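Local atomic coordinates of putative glycoside hydrolase (Parabacteroides distasonis ATCC 8503, PDB entry 3GYC), a protein that is probably a glycoside hydrolase, a cellulase-like TIM-barrel protein expected to cleave glycosidic bonds in carbohydrates. Residues R190-S195 and F208-D213; Y155-N160 and L230-I235. One frame throughout, in Å; residues are numbered along the deposited sequence.

Interaction 1. Residues R190-S195 and F208-D213; sequences RWMKTS and FLYSFD
Tyr-210 meets three residues of 190-195: Trp-191, Met-192 and Ser-195. Take the polar contacts first. The phenol donates a short hydrogen bond from Tyr-210 OH to Ser-195 OG, 2.6 Å, with OG lying at the ring edge, close to its plane. Ser-195 OG in turn gives its proton back into its own helix, 2.8 Å to Met-192 O. Its chi1 of 55° tucks the hydroxyl between backbone N and carbonyl carbon, where it can reach both partners. A second donor comes to the phenol from the indole: Trp-191 NE1 lies 3.2 Å from Tyr-210 OH, but at an N-H...O angle of 122° this bond is weak. Tyr-210 OH sits at the edge of the indole, in its plane.

Most of the apolar contact belongs to Met-192, modelled as selenomethionine. Its CG stands over the middle of one face of Tyr-210, 3.6 Å from the ring centroid, a CH-pi contact. SE makes Met-aromatic contacts with two rings, reaching Tyr-210 obliquely and Phe-212 at its edge, where SE and CZ are 3.6 Å apart. The bend at chi3 (-71°) then brings Met-192 CE to 3.9 Å from Phe-212 CZ. Phe-212 has Tyr-210 O above one face and stacks with Trp-183; Trp-162 meets Tyr-210 edge-to-face.

In the TIM barrel the outer helix packs here on the chain just past strand 208-209: helix 186-200 precedes that strand, and Tyr-210 reaches out to it. All five touching residues are buried. The relay Trp-191 to Tyr-210 to Ser-195 to Met-192 O implies that the phenolic oxygen is satisfied as donor and, weakly, as acceptor, so a polar group is carried into an interior lined by aromatic rings and a methionine side chain with its hydrogen bonding met by the helix itself.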
ATOM      1  N   ARG A 190      -8.971  19.746  -2.434  1.00 14.58           N
ATOM      2  CA  ARG A 190      -8.348  20.845  -3.167  1.00 14.92           C
ATOM      3  C   ARG A 190      -6.856  20.634  -3.351  1.00 14.61           C
ATOM      4  O   ARG A 190      -6.303  20.898  -4.410  1.00 14.60           O
ATOM      5  CB  ARG A 190      -8.586  22.178  -2.452  1.00 14.87           C
ATOM      6  CG  ARG A 190      -8.204  23.390  -3.287  1.00 15.78           C
ATOM      7  N   TRP A 191      -6.198  20.209  -2.293  1.00 14.63           N
ATOM      8  CA  TRP A 191      -4.784  19.903  -2.334  1.00 14.92           C
ATOM      9  C   TRP A 191      -4.504  18.810  -3.357  1.00 14.68           C
ATOM     10  O   TRP A 191      -3.628  18.947  -4.210  1.00 15.81           O
ATOM     11  CB  TRP A 191      -4.345  19.411  -0.950  1.00 15.10           C
ATOM     12  CG  TRP A 191      -2.947  18.936  -0.885  1.00 14.97           C
ATOM     13  CD1 TRP A 191      -2.441  17.819  -1.458  1.00 15.24           C
ATOM     14  CD2 TRP A 191      -1.876  19.536  -0.157  1.00 14.59           C
ATOM     15  NE1 TRP A 191      -1.120  17.700  -1.169  1.00 15.18           N
ATOM     16  CE2 TRP A 191      -0.740  18.742  -0.369  1.00 14.97           C
ATOM     17  CE3 TRP A 191      -1.767  20.677   0.646  1.00 15.37           C
ATOM     18  CZ2 TRP A 191       0.498  19.026   0.219  1.00 15.23           C
ATOM     19  CZ3 TRP A 191      -0.532  20.974   1.224  1.00 15.73           C
ATOM     20  CH2 TRP A 191       0.585  20.153   1.002  1.00 15.89           C
HETATM   21  N   MSE A 192      -5.206  17.691  -3.221  1.00 14.22           N
HETATM   22  CA  MSE A 192      -5.017  16.568  -4.122  1.00 14.73           C
HETATM   23  C   MSE A 192      -5.216  17.014  -5.564  1.00 14.67           C
HETATM   24  O   MSE A 192      -4.363  16.766  -6.408  1.00 15.33           O
HETATM   25  CB  MSE A 192      -5.964  15.410  -3.789  1.00 14.35           C
HETATM   26  CG  MSE A 192      -5.651  14.731  -2.471  1.00 13.63           C
HETATM   27 SE   MSE A 192      -6.627  13.083  -2.248  0.75 13.15          SE
HETATM   28  CE  MSE A 192      -8.408  13.784  -1.984  1.00 11.42           C
ATOM     29  N   LYS A 193      -6.299  17.739  -5.822  1.00 16.08           N
ATOM     30  CA  LYS A 193      -6.616  18.153  -7.183  1.00 17.04           C
ATOM     31  C   LYS A 193      -5.480  19.002  -7.772  1.00 16.28           C
ATOM     32  O   LYS A 193      -4.996  18.702  -8.863  1.00 15.84           O
ATOM     33  CB  LYS A 193      -7.962  18.890  -7.235  1.00 17.66           C
ATOM     34  CG  LYS A 193      -8.513  19.048  -8.648  1.00 18.25           C
ATOM     35  N   THR A 194      -5.024  20.019  -7.038  1.00 14.68           N
ATOM     36  CA  THR A 194      -3.913  20.869  -7.504  1.00 13.94           C
ATOM     37  C   THR A 194      -2.615  20.100  -7.763  1.00 15.07           C
ATOM     38  O   THR A 194      -1.913  20.395  -8.751  1.00 14.92           O
ATOM     39  CB  THR A 194      -3.592  21.995  -6.500  1.00 13.81           C
ATOM     40  OG1 THR A 194      -4.724  22.866  -6.399  1.00 13.69           O
ATOM     41  CG2 THR A 194      -2.370  22.804  -6.941  1.00 12.75           C
ATOM     42  N   SER A 195      -2.291  19.127  -6.896  1.00 14.25           N
ATOM     43  CA  SER A 195      -1.047  18.358  -7.069  1.00 14.34           C
ATOM     44  C   SER A 195      -1.097  17.502  -8.310  1.00 14.66           C
ATOM     45  O   SER A 195      -0.149  17.491  -9.082  1.00 13.98           O
ATOM     46  CB  SER A 195      -0.706  17.512  -5.845  1.00 14.17           C
ATOM     47  OG  SER A 195      -1.764  16.652  -5.491  1.00 14.05           O
ATOM     48  N   PHE A 208      -2.388   8.435 -11.599  1.00 13.90           N
ATOM     49  CA  PHE A 208      -2.088   9.095 -10.329  1.00 11.90           C
ATOM     50  C   PHE A 208      -3.242   8.993  -9.364  1.00 12.29           C
ATOM     51  O   PHE A 208      -4.407   9.039  -9.756  1.00 12.68           O
ATOM     52  CB  PHE A 208      -1.798  10.576 -10.543  1.00 12.16           C
ATOM     53  CG  PHE A 208      -0.496  10.849 -11.264  1.00 10.92           C
ATOM     54  CD1 PHE A 208       0.725  10.649 -10.617  1.00 11.77           C
ATOM     55  CD2 PHE A 208      -0.490  11.345 -12.543  1.00 11.38           C
ATOM     56  CE1 PHE A 208       1.937  10.912 -11.258  1.00 10.32           C
ATOM     57  CE2 PHE A 208       0.709  11.594 -13.192  1.00 11.77           C
ATOM     58  CZ  PHE A 208       1.928  11.355 -12.538  1.00 11.31           C
ATOM     59  N   LEU A 209      -2.910   8.912  -8.085  1.00 13.62           N
ATOM     60  CA  LEU A 209      -3.903   8.849  -7.019  1.00 14.51           C
ATOM     61  C   LEU A 209      -3.275   9.214  -5.683  1.00 14.09           C
ATOM     62  O   LEU A 209      -2.094   9.520  -5.625  1.00 12.83           O
ATOM     63  CB  LEU A 209      -4.417   7.406  -6.890  1.00 15.81           C
ATOM     64  CG  LEU A 209      -3.429   6.405  -6.265  1.00 17.17           C
ATOM     65  CD1 LEU A 209      -4.185   5.330  -5.515  1.00 18.39           C
ATOM     66  CD2 LEU A 209      -2.460   5.863  -7.328  1.00 18.26           C
ATOM     67  N   TYR A 210      -4.101   9.195  -4.631  1.00 13.09           N
ATOM     68  CA  TYR A 210      -3.669   9.215  -3.244  1.00 13.25           C
ATOM     69  C   TYR A 210      -4.397   8.018  -2.627  1.00 14.08           C
ATOM     70  O   TYR A 210      -5.570   7.772  -2.971  1.00 15.51           O
ATOM     71  CB  TYR A 210      -4.069  10.466  -2.505  1.00 12.58           C
ATOM     72  CG  TYR A 210      -3.267  11.729  -2.746  1.00 12.56           C
ATOM     73  CD1 TYR A 210      -3.326  12.406  -3.945  1.00 13.05           C
ATOM     74  CD2 TYR A 210      -2.534  12.312  -1.709  1.00 13.28           C
ATOM     75  CE1 TYR A 210      -2.640  13.621  -4.138  1.00 13.81           C
ATOM     76  CE2 TYR A 210      -1.851  13.504  -1.889  1.00 13.32           C
ATOM     77  CZ  TYR A 210      -1.910  14.158  -3.094  1.00 13.67           C
ATOM     78  OH  TYR A 210      -1.231  15.330  -3.266  1.00 13.06           O
ATOM     79  N   SER A 211      -3.728   7.254  -1.755  1.00 13.50           N
ATOM     80  CA  SER A 211      -4.342   6.066  -1.159  1.00 14.64           C
ATOM     81  C   SER A 211      -4.985   6.386   0.190  1.00 15.87           C
ATOM     82  O   SER A 211      -4.490   7.212   0.947  1.00 16.09           O
ATOM     83  CB  SER A 211      -3.343   4.920  -1.014  1.00 14.92           C
ATOM     84  OG  SER A 211      -2.251   5.231  -0.172  1.00 13.91           O
ATOM     85  N   PHE A 212      -6.092   5.701   0.457  1.00 17.31           N
ATOM     86  CA  PHE A 212      -6.905   5.921   1.621  1.00 17.46           C
ATOM     87  C   PHE A 212      -7.211   4.660   2.459  1.00 18.45           C
ATOM     88  O   PHE A 212      -7.205   3.537   1.944  1.00 17.27           O
ATOM     89  CB  PHE A 212      -8.241   6.506   1.183  1.00 17.92           C
ATOM     90  CG  PHE A 212      -8.144   7.701   0.253  1.00 17.98           C
ATOM     91  CD1 PHE A 212      -7.236   8.721   0.470  1.00 17.23           C
ATOM     92  CD2 PHE A 212      -9.062   7.842  -0.783  1.00 18.65           C
ATOM     93  CE1 PHE A 212      -7.176   9.802  -0.365  1.00 16.61           C
ATOM     94  CE2 PHE A 212      -9.025   8.934  -1.619  1.00 17.94           C
ATOM     95  CZ  PHE A 212      -8.076   9.920  -1.408  1.00 17.78           C
ATOM     96  N   ASP A 213      -7.449   4.866   3.763  1.00 19.00           N
ATOM     97  CA  ASP A 213      -7.881   3.798   4.660  1.00 20.58           C
ATOM     98  C   ASP A 213      -9.229   4.116   5.358  1.00 22.00           C
ATOM     99  O   ASP A 213      -9.738   3.277   6.105  1.00 22.68           O
ATOM    100  CB  ASP A 213      -6.821   3.481   5.717  1.00 21.67           C
ATOM    101  CG  ASP A 213      -6.510   4.692   6.631  1.00 23.48           C
ATOM    102  OD1 ASP A 213      -6.945   5.834   6.334  1.00 22.44           O
ATOM    103  OD2 ASP A 213      -5.816   4.494   7.654  1.00 26.54           O
TER

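Interaction 2. Residues Y155-N160 and L230-I235; sequences YVDLCN and LYEHHI
Tyr-155 reaches across the barrel interior to Leu-230 and Glu-232, and it is the side chain to follow. Its CB touches Leu-230 CD2 at 4.1 Å. A chi1 of 67° puts CG between backbone N and carbonyl carbon, and the ring then runs beneath the other leucine branch: Leu-230 CD1 sits over one face, offset toward the rim, 4.2 Å from Tyr-155 CG. The ring edge takes Asp-157 CB in its plane. At the tip, Tyr-155 OH lies 3.8 Å from Glu-232 CG and donates to a water, 3.0 Å from OH to the water oxygen.

That water donates in turn to Asp-157 OD2 and Glu-232 OE1, each 2.8 Å from its oxygen. Asp-157 OD2 is also bonded to Ser-113 and Ser-211, while Asp-157 OD1 closes an Asx turn on Cys-159 N. Glu-232 OE1 accepts from His-234 NE2 on the syn side but tilted 34° out of the carboxylate plane, a His-carboxylate bond, and OE2 goes to Thr-304. Asn-160 OD1, held by Arg-55, lies in plane at the edge of His-234, 3.2 Å from CE1, with amide and ring planes 31° apart. His-234 ND1 is bonded to Glu-161.

Tyr-155 and Leu-230 pack in the barrel interior; Asn-160, Glu-232 and His-234 lie near the C-terminal ends of the strands. Asn-160 followed by Glu-161 after the fourth strand resembles the Asn-Glu pair of clan GH-A glycosidases, consistent with a place at the active site. With its one tyrosine donor and two carboxylate acceptors, the water probably eases the repulsion between Asp-157 and Glu-232 and binds the two strand ends.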
ATOM      1  N   TYR A 155       1.763   2.803 -11.265  1.00 12.71           N
ATOM      2  CA  TYR A 155       0.994   3.942 -10.821  1.00 11.58           C
ATOM      3  C   TYR A 155       1.815   4.734  -9.836  1.00 10.93           C
ATOM      4  O   TYR A 155       2.809   4.245  -9.318  1.00 10.53           O
ATOM      5  CB  TYR A 155      -0.340   3.519 -10.168  1.00 12.75           C
ATOM      6  CG  TYR A 155      -0.256   2.758  -8.854  1.00 14.35           C
ATOM      7  CD1 TYR A 155      -0.087   3.439  -7.666  1.00 15.95           C
ATOM      8  CD2 TYR A 155      -0.368   1.370  -8.794  1.00 15.21           C
ATOM      9  CE1 TYR A 155      -0.026   2.768  -6.438  1.00 17.62           C
ATOM     10  CE2 TYR A 155      -0.270   0.684  -7.562  1.00 16.86           C
ATOM     11  CZ  TYR A 155      -0.128   1.397  -6.399  1.00 16.93           C
ATOM     12  OH  TYR A 155      -0.074   0.814  -5.171  1.00 20.21           O
ATOM     13  N   VAL A 156       1.373   5.968  -9.563  1.00 11.22           N
ATOM     14  CA  VAL A 156       2.043   6.818  -8.604  1.00 11.29           C
ATOM     15  C   VAL A 156       1.008   7.314  -7.641  1.00 10.97           C
ATOM     16  O   VAL A 156       0.061   8.010  -8.039  1.00 11.64           O
ATOM     17  CB  VAL A 156       2.764   8.024  -9.274  1.00 11.58           C
ATOM     18  CG1 VAL A 156       3.373   8.990  -8.198  1.00 10.85           C
ATOM     19  CG2 VAL A 156       3.801   7.512 -10.259  1.00 11.41           C
ATOM     20  N   ASP A 157       1.243   7.015  -6.374  1.00 11.99           N
ATOM     21  CA  ASP A 157       0.397   7.415  -5.233  1.00 12.45           C
ATOM     22  C   ASP A 157       1.169   8.468  -4.454  1.00 13.10           C
ATOM     23  O   ASP A 157       2.257   8.186  -3.941  1.00 13.26           O
ATOM     24  CB  ASP A 157       0.089   6.169  -4.383  1.00 13.83           C
ATOM     25  CG  ASP A 157      -0.446   6.490  -2.977  1.00 15.32           C
ATOM     26  OD1 ASP A 157      -0.929   7.630  -2.704  1.00 14.36           O
ATOM     27  OD2 ASP A 157      -0.353   5.560  -2.129  1.00 15.06           O
ATOM     28  N   LEU A 158       0.598   9.653  -4.311  1.00 12.11           N
ATOM     29  CA  LEU A 158       1.323  10.755  -3.662  1.00 13.82           C
ATOM     30  C   LEU A 158       1.446  10.658  -2.173  1.00 13.85           C
ATOM     31  O   LEU A 158       2.241  11.392  -1.593  1.00 15.13           O
ATOM     32  CB  LEU A 158       0.773  12.143  -4.078  1.00 13.20           C
ATOM     33  CG  LEU A 158       1.318  12.645  -5.424  1.00 15.11           C
ATOM     34  CD1 LEU A 158       0.902  11.747  -6.549  1.00 15.38           C
ATOM     35  CD2 LEU A 158       0.861  14.090  -5.720  1.00 14.03           C
ATOM     36  N   CYS A 159       0.658   9.798  -1.531  1.00 15.04           N
ATOM     37  CA  CYS A 159       0.800   9.606  -0.099  1.00 14.97           C
ATOM     38  C   CYS A 159      -0.001   8.446   0.460  1.00 15.70           C
ATOM     39  O   CYS A 159      -1.228   8.416   0.310  1.00 15.73           O
ATOM     40  CB  CYS A 159       0.331  10.870   0.638  1.00 16.90           C
ATOM     41  SG  CYS A 159       0.802  10.789   2.362  1.00 17.62           S
ATOM     42  N   ASN A 160       0.695   7.497   1.106  1.00 15.45           N
ATOM     43  CA  ASN A 160       0.050   6.418   1.828  1.00 15.08           C
ATOM     44  C   ASN A 160      -0.969   6.931   2.824  1.00 16.27           C
ATOM     45  O   ASN A 160      -0.642   7.776   3.656  1.00 15.57           O
ATOM     46  CB  ASN A 160       1.080   5.625   2.616  1.00 16.09           C
ATOM     47  CG  ASN A 160       0.448   4.566   3.504  1.00 17.58           C
ATOM     48  OD1 ASN A 160      -0.020   3.519   3.014  1.00 16.68           O
ATOM     49  ND2 ASN A 160       0.444   4.819   4.825  1.00 16.12           N
ATOM     50  N   LEU A 230      -7.385   5.898 -10.137  1.00 14.23           N
ATOM     51  CA  LEU A 230      -7.678   4.620  -9.507  1.00 14.37           C
ATOM     52  C   LEU A 230      -7.844   4.822  -8.003  1.00 13.21           C
ATOM     53  O   LEU A 230      -7.499   5.875  -7.471  1.00 11.76           O
ATOM     54  CB  LEU A 230      -6.566   3.601  -9.746  1.00 16.14           C
ATOM     55  CG  LEU A 230      -5.157   3.925  -9.289  1.00 17.21           C
ATOM     56  CD1 LEU A 230      -4.436   2.729  -8.631  1.00 18.20           C
ATOM     57  CD2 LEU A 230      -4.310   4.506 -10.439  1.00 17.53           C
ATOM     58  N   TYR A 231      -8.359   3.823  -7.307  1.00 12.81           N
ATOM     59  CA  TYR A 231      -8.462   3.920  -5.878  1.00 14.36           C
ATOM     60  C   TYR A 231      -7.591   2.792  -5.308  1.00 16.42           C
ATOM     61  O   TYR A 231      -7.663   1.635  -5.777  1.00 15.44           O
ATOM     62  CB  TYR A 231      -9.907   3.772  -5.324  1.00 13.99           C
ATOM     63  CG  TYR A 231     -11.000   4.589  -5.955  1.00 13.72           C
ATOM     64  CD1 TYR A 231     -10.754   5.828  -6.543  1.00 13.62           C
ATOM     65  CD2 TYR A 231     -12.329   4.145  -5.902  1.00 14.36           C
ATOM     66  CE1 TYR A 231     -11.790   6.558  -7.118  1.00 13.92           C
ATOM     67  CE2 TYR A 231     -13.362   4.885  -6.442  1.00 13.79           C
ATOM     68  CZ  TYR A 231     -13.089   6.091  -7.028  1.00 13.52           C
ATOM     69  OH  TYR A 231     -14.113   6.788  -7.573  1.00 15.16           O
ATOM     70  N   GLU A 232      -6.745   3.138  -4.338  1.00 17.68           N
ATOM     71  CA  GLU A 232      -5.923   2.159  -3.624  1.00 18.32           C
ATOM     72  C   GLU A 232      -6.500   2.215  -2.218  1.00 17.02           C
ATOM     73  O   GLU A 232      -6.230   3.153  -1.506  1.00 19.20           O
ATOM     74  CB  GLU A 232      -4.428   2.506  -3.699  1.00 19.94           C
ATOM     75  CG  GLU A 232      -3.467   1.280  -3.540  1.00 23.93           C
ATOM     76  CD  GLU A 232      -3.020   0.954  -2.117  1.00 26.18           C
ATOM     77  OE1 GLU A 232      -2.376   1.819  -1.483  1.00 29.31           O
ATOM     78  OE2 GLU A 232      -3.229  -0.188  -1.644  1.00 27.99           O
ATOM     79  N   HIS A 233      -7.335   1.242  -1.840  1.00 16.73           N
ATOM     80  CA  HIS A 233      -8.036   1.306  -0.584  1.00 15.28           C
ATOM     81  C   HIS A 233      -7.603   0.174   0.324  1.00 15.93           C
ATOM     82  O   HIS A 233      -7.515  -0.975  -0.095  1.00 15.67           O
ATOM     83  CB  HIS A 233      -9.550   1.310  -0.775  1.00 15.48           C
ATOM     84  CG  HIS A 233     -10.249   2.051   0.318  1.00 15.86           C
ATOM     85  ND1 HIS A 233     -10.487   3.406   0.244  1.00 15.71           N
ATOM     86  CD2 HIS A 233     -10.631   1.662   1.555  1.00 15.82           C
ATOM     87  CE1 HIS A 233     -11.041   3.808   1.375  1.00 17.65           C
ATOM     88  NE2 HIS A 233     -11.131   2.771   2.190  1.00 16.75           N
ATOM     89  N   HIS A 234      -7.297   0.518   1.572  1.00 15.22           N
ATOM     90  CA  HIS A 234      -6.808  -0.461   2.531  1.00 14.77           C
ATOM     91  C   HIS A 234      -7.991  -0.997   3.328  1.00 13.97           C
ATOM     92  O   HIS A 234      -8.785  -0.221   3.837  1.00 13.55           O
ATOM     93  CB  HIS A 234      -5.733   0.159   3.427  1.00 15.61           C
ATOM     94  CG  HIS A 234      -4.582   0.748   2.660  1.00 16.69           C
ATOM     95  ND1 HIS A 234      -3.619   1.542   3.251  1.00 17.65           N
ATOM     96  CD2 HIS A 234      -4.255   0.677   1.341  1.00 16.90           C
ATOM     97  CE1 HIS A 234      -2.713   1.877   2.344  1.00 17.19           C
ATOM     98  NE2 HIS A 234      -3.093   1.399   1.169  1.00 17.02           N
ATOM     99  N   ILE A 235      -8.113  -2.326   3.390  1.00 13.85           N
ATOM    100  CA  ILE A 235      -9.287  -2.985   3.982  1.00 12.25           C
ATOM    101  C   ILE A 235      -8.884  -4.135   4.867  1.00 11.89           C
ATOM    102  O   ILE A 235      -8.326  -5.120   4.393  1.00 11.89           O
ATOM    103  CB  ILE A 235     -10.224  -3.567   2.893  1.00 11.90           C
ATOM    104  CG1 ILE A 235     -10.806  -2.463   2.035  1.00 13.00           C
ATOM    105  CG2 ILE A 235     -11.422  -4.346   3.499  1.00 10.86           C
ATOM    106  CD1 ILE A 235     -11.610  -2.975   0.820  1.00 13.23           C
TER
HETATM  107  O   HOH W   1      -0.433   2.988  -3.120  1.00 19.52           O

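How the interactions relate
Coming from the N terminus, the chain first passes 155-160, the end of the fourth barrel strand and the turn after it, then helix segment 190-195, then 208-213 at the fifth strand, and finally 230-235 at the sixth. Interaction 1 closes a short loop, with 12 residues between its segments; interaction 2 closes a longer one, with 69, that encloses it completely, so the two nest without crossing. Interaction 1 ties the outer helix to the chain just past the fifth strand; interaction 2 joins the fourth and sixth across the interior. They meet where 208-213 runs beside 155-160: Leu-158 N probably hydrogen-bonds Leu-209 O, and Ser-211 OG probably hydrogen-bonds Asp-157 OD2.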